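Local coordinates for periplasmic binding protein (Mycobacterium smegmatis, PDB 4MDY) that probably captures an iron-containing ligand outside the cell membrane and hands it to an ABC transporter for import, at residues Val158-Lys166 with Asp199-Thr207. Residues are numbered along the deposited sequence; the frame is centred on the assembly and turned at random.
Sequences VDDRFTTVK and DFLTQMGLT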
loop_
_atom_site.group_PDB
_atom_site.type_symbol
_atom_site.label_atom_id
_atom_site.label_comp_id
_atom_site.label_asym_id
_atom_site.label_seq_id
_atom_site.Cartn_x
_atom_site.Cartn_y
_atom_site.Cartn_z
ATOM N N VAL A 158 -0.073 3.729 -13.736
ATOM C CA VAL A 158 0.942 3.654 -12.684
ATOM C C VAL A 158 2.261 3.110 -13.220
ATOM O O VAL A 158 3.311 3.700 -12.983
ATOM C CB VAL A 158 0.463 2.792 -11.498
ATOM C CG1 VAL A 158 1.616 2.452 -10.556
ATOM C CG2 VAL A 158 -0.654 3.504 -10.750
ATOM N N ASP A 159 2.199 1.990 -13.942
ATOM C CA ASP A 159 3.397 1.406 -14.551
ATOM C C ASP A 159 4.106 2.434 -15.434
ATOM O O ASP A 159 5.333 2.596 -15.357
ATOM C CB ASP A 159 3.038 0.164 -15.382
ATOM C CG ASP A 159 2.692 -1.047 -14.523
ATOM O OD1 ASP A 159 3.024 -1.055 -13.315
ATOM O OD2 ASP A 159 2.088 -2.004 -15.059
ATOM N N ASP A 160 3.326 3.133 -16.256
ATOM C CA ASP A 160 3.858 4.162 -17.152
ATOM C C ASP A 160 4.507 5.327 -16.407
ATOM O O ASP A 160 5.528 5.842 -16.851
ATOM C CB ASP A 160 2.761 4.700 -18.080
ATOM C CG ASP A 160 2.312 3.679 -19.121
ATOM O OD1 ASP A 160 2.990 2.643 -19.309
ATOM O OD2 ASP A 160 1.266 3.918 -19.757
ATOM N N ARG A 161 3.919 5.752 -15.294
ATOM C CA ARG A 161 4.546 6.788 -14.456
ATOM C C ARG A 161 5.956 6.392 -14.018
ATOM O O ARG A 161 6.887 7.185 -14.142
ATOM C CB ARG A 161 3.700 7.103 -13.216
ATOM C CG ARG A 161 2.409 7.870 -13.482
ATOM C CD ARG A 161 2.629 9.240 -14.113
ATOM N NE ARG A 161 3.509 10.108 -13.321
ATOM C CZ ARG A 161 3.138 10.801 -12.242
ATOM N NH1 ARG A 161 1.888 10.751 -11.781
ATOM N NH2 ARG A 161 4.033 11.554 -11.613
ATOM N N PHE A 162 6.123 5.170 -13.517
ATOM C CA PHE A 162 7.444 4.707 -13.075
ATOM C C PHE A 162 8.425 4.512 -14.241
ATOM O O PHE A 162 9.610 4.824 -14.110
ATOM C CB PHE A 162 7.319 3.440 -12.223
ATOM C CG PHE A 162 6.570 3.660 -10.936
ATOM C CD1 PHE A 162 6.948 4.680 -10.060
ATOM C CD2 PHE A 162 5.486 2.869 -10.600
ATOM C CE1 PHE A 162 6.258 4.899 -8.876
ATOM C CE2 PHE A 162 4.798 3.082 -9.416
ATOM C CZ PHE A 162 5.180 4.099 -8.554
ATOM N N THR A 163 7.928 4.013 -15.370
ATOM C CA THR A 163 8.721 3.923 -16.609
ATOM C C THR A 163 9.239 5.303 -17.020
ATOM O O THR A 163 10.380 5.442 -17.447
ATOM C CB THR A 163 7.887 3.329 -17.765
ATOM O OG1 THR A 163 7.741 1.916 -17.571
ATOM C CG2 THR A 163 8.551 3.572 -19.129
ATOM N N THR A 164 8.390 6.316 -16.885
ATOM C CA THR A 164 8.753 7.683 -17.234
ATOM C C THR A 164 9.813 8.242 -16.275
ATOM O O THR A 164 10.683 9.003 -16.698
ATOM C CB THR A 164 7.511 8.598 -17.257
ATOM O OG1 THR A 164 6.639 8.179 -18.311
ATOM C CG2 THR A 164 7.892 10.046 -17.492
ATOM N N VAL A 165 9.741 7.865 -14.997
ATOM C CA VAL A 165 10.752 8.285 -14.015
ATOM C C VAL A 165 12.133 7.786 -14.451
ATOM O O VAL A 165 13.121 8.525 -14.398
ATOM C CB VAL A 165 10.435 7.774 -12.591
ATOM C CG1 VAL A 165 11.610 8.023 -11.652
ATOM C CG2 VAL A 165 9.181 8.448 -12.045
ATOM N N LYS A 166 12.182 6.530 -14.884
ATOM C CA LYS A 166 13.411 5.914 -15.383
ATOM C C LYS A 166 13.993 6.718 -16.551
ATOM O O LYS A 166 15.191 6.997 -16.587
ATOM C CB LYS A 166 13.116 4.460 -15.775
ATOM C CG LYS A 166 14.242 3.698 -16.447
ATOM C CD LYS A 166 14.102 2.201 -16.197
ATOM C CE LYS A 166 14.577 1.361 -17.373
ATOM N NZ LYS A 166 13.483 1.153 -18.364
ATOM N N ASP A 199 8.812 -3.450 -6.455
ATOM C CA ASP A 199 8.759 -3.377 -7.923
ATOM C C ASP A 199 8.842 -1.944 -8.432
ATOM O O ASP A 199 9.516 -1.675 -9.429
ATOM C CB ASP A 199 7.490 -4.036 -8.483
ATOM C CG ASP A 199 7.571 -5.554 -8.516
ATOM O OD1 ASP A 199 8.686 -6.115 -8.410
ATOM O OD2 ASP A 199 6.505 -6.191 -8.658
ATOM N N PHE A 200 8.167 -1.022 -7.755
ATOM C CA PHE A 200 8.176 0.366 -8.189
ATOM C C PHE A 200 9.591 0.945 -8.234
ATOM O O PHE A 200 9.883 1.750 -9.100
ATOM C CB PHE A 200 7.239 1.239 -7.343
ATOM C CG PHE A 200 7.781 1.619 -5.998
ATOM C CD1 PHE A 200 7.655 0.764 -4.907
ATOM C CD2 PHE A 200 8.381 2.854 -5.806
ATOM C CE1 PHE A 200 8.139 1.131 -3.662
ATOM C CE2 PHE A 200 8.856 3.230 -4.560
ATOM C CZ PHE A 200 8.736 2.370 -3.487
ATOM N N LEU A 201 10.459 0.513 -7.322
ATOM C CA LEU A 201 11.844 0.976 -7.304
ATOM C C LEU A 201 12.617 0.409 -8.487
ATOM O O LEU A 201 13.364 1.137 -9.154
ATOM C CB LEU A 201 12.534 0.591 -5.996
ATOM C CG LEU A 201 11.970 1.241 -4.729
ATOM C CD1 LEU A 201 12.553 0.568 -3.500
ATOM C CD2 LEU A 201 12.247 2.734 -4.706
ATOM N N THR A 202 12.427 -0.883 -8.737
ATOM C CA THR A 202 13.045 -1.571 -9.866
ATOM C C THR A 202 12.607 -0.938 -11.194
ATOM O O THR A 202 13.429 -0.741 -12.095
ATOM C CB THR A 202 12.715 -3.083 -9.828
ATOM O OG1 THR A 202 13.279 -3.659 -8.641
ATOM C CG2 THR A 202 13.275 -3.819 -11.046
ATOM N N GLN A 203 11.321 -0.608 -11.299
ATOM C CA GLN A 203 10.755 0.033 -12.502
ATOM C C GLN A 203 11.328 1.428 -12.766
ATOM O O GLN A 203 11.371 1.878 -13.910
ATOM C CB GLN A 203 9.237 0.166 -12.381
ATOM C CG GLN A 203 8.440 -1.116 -12.526
ATOM C CD GLN A 203 6.950 -0.875 -12.283
ATOM O OE1 GLN A 203 6.516 -0.693 -11.146
ATOM N NE2 GLN A 203 6.168 -0.856 -13.352
HETATM N N MSE A 204 11.748 2.111 -11.703
HETATM C CA MSE A 204 12.410 3.412 -11.830
HETATM C C MSE A 204 13.867 3.288 -12.219
HETATM O O MSE A 204 14.529 4.302 -12.449
HETATM C CB MSE A 204 12.337 4.159 -10.500
HETATM C CG MSE A 204 10.954 4.712 -10.193
HETATM SE SE MSE A 204 11.097 5.612 -8.447
HETATM C CE MSE A 204 9.245 6.118 -8.038
ATOM N N GLY A 205 14.388 2.059 -12.277
ATOM C CA GLY A 205 15.758 1.809 -12.726
ATOM C C GLY A 205 16.736 1.452 -11.625
ATOM O O GLY A 205 17.883 1.114 -11.904
ATOM N N LEU A 206 16.281 1.506 -10.376
ATOM C CA LEU A 206 17.131 1.208 -9.227
ATOM C C LEU A 206 17.362 -0.286 -9.059
ATOM O O LEU A 206 16.596 -1.117 -9.563
ATOM C CB LEU A 206 16.503 1.751 -7.942
ATOM C CG LEU A 206 16.311 3.259 -7.881
ATOM C CD1 LEU A 206 15.356 3.638 -6.759
ATOM C CD2 LEU A 206 17.648 3.959 -7.707
ATOM N N THR A 207 18.434 -0.607 -8.342
ATOM C CA THR A 207 18.720 -1.965 -7.926
ATOM C C THR A 207 18.242 -2.126 -6.487
ATOM O O THR A 207 18.605 -1.352 -5.593
ATOM C CB THR A 207 20.222 -2.295 -8.057
ATOM O OG1 THR A 207 20.575 -2.358 -9.449
ATOM C CG2 THR A 207 20.552 -3.620 -7.401
HETATM O O HOH W 1 10.172 0.682 -16.157
#
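One face of the Phe162 ring is covered by CB of Phe200, 3.8 Å from the ring centroid, a CH-pi contact. The two aromatic rings are inclined at 46°, their centroids 5.9 Å apart. Met204, present as selenomethionine, has chi2 and chi3 both close to 180°, and its straight chain carries the methyl obliquely to the same ring, with CE 3.3 Å from CE1 of Phe162, while farther back its CG packs against CG1 of Val165 at 3.7 Å. From another oblique direction OE1 of Gln203 approaches CD2 of Phe162. At the other end of this amide, NE2 of Gln203 donates to OD1 of Asp159 (3.2 Å), nearly in the amide plane but from well above the carboxylate plane, 58° out of it. Asp159 is shared, since OD2 forms a salt bridge with Lys135. Beyond the amide, a water donates to O of Gln203 and also bonds OG1 of Thr163, bridging the Gln203 backbone to the long helix. Gly205, with positive phi, closes a Schellman motif here, and the preceding carbonyl, O of Met204, meets CA of Lys166 at 3.5 Å. The short helix 199-203 thus rests on the long helix 148-168, their local axes inclined at 43°. Helix 279-294 packs against both segments, through Tyr279, edge-to-face with Phe162, Val282 against Phe200 and Pro287 against Val165, and the turn after Gly205 leads into strand 207-208 at the margin of the parallel sheet.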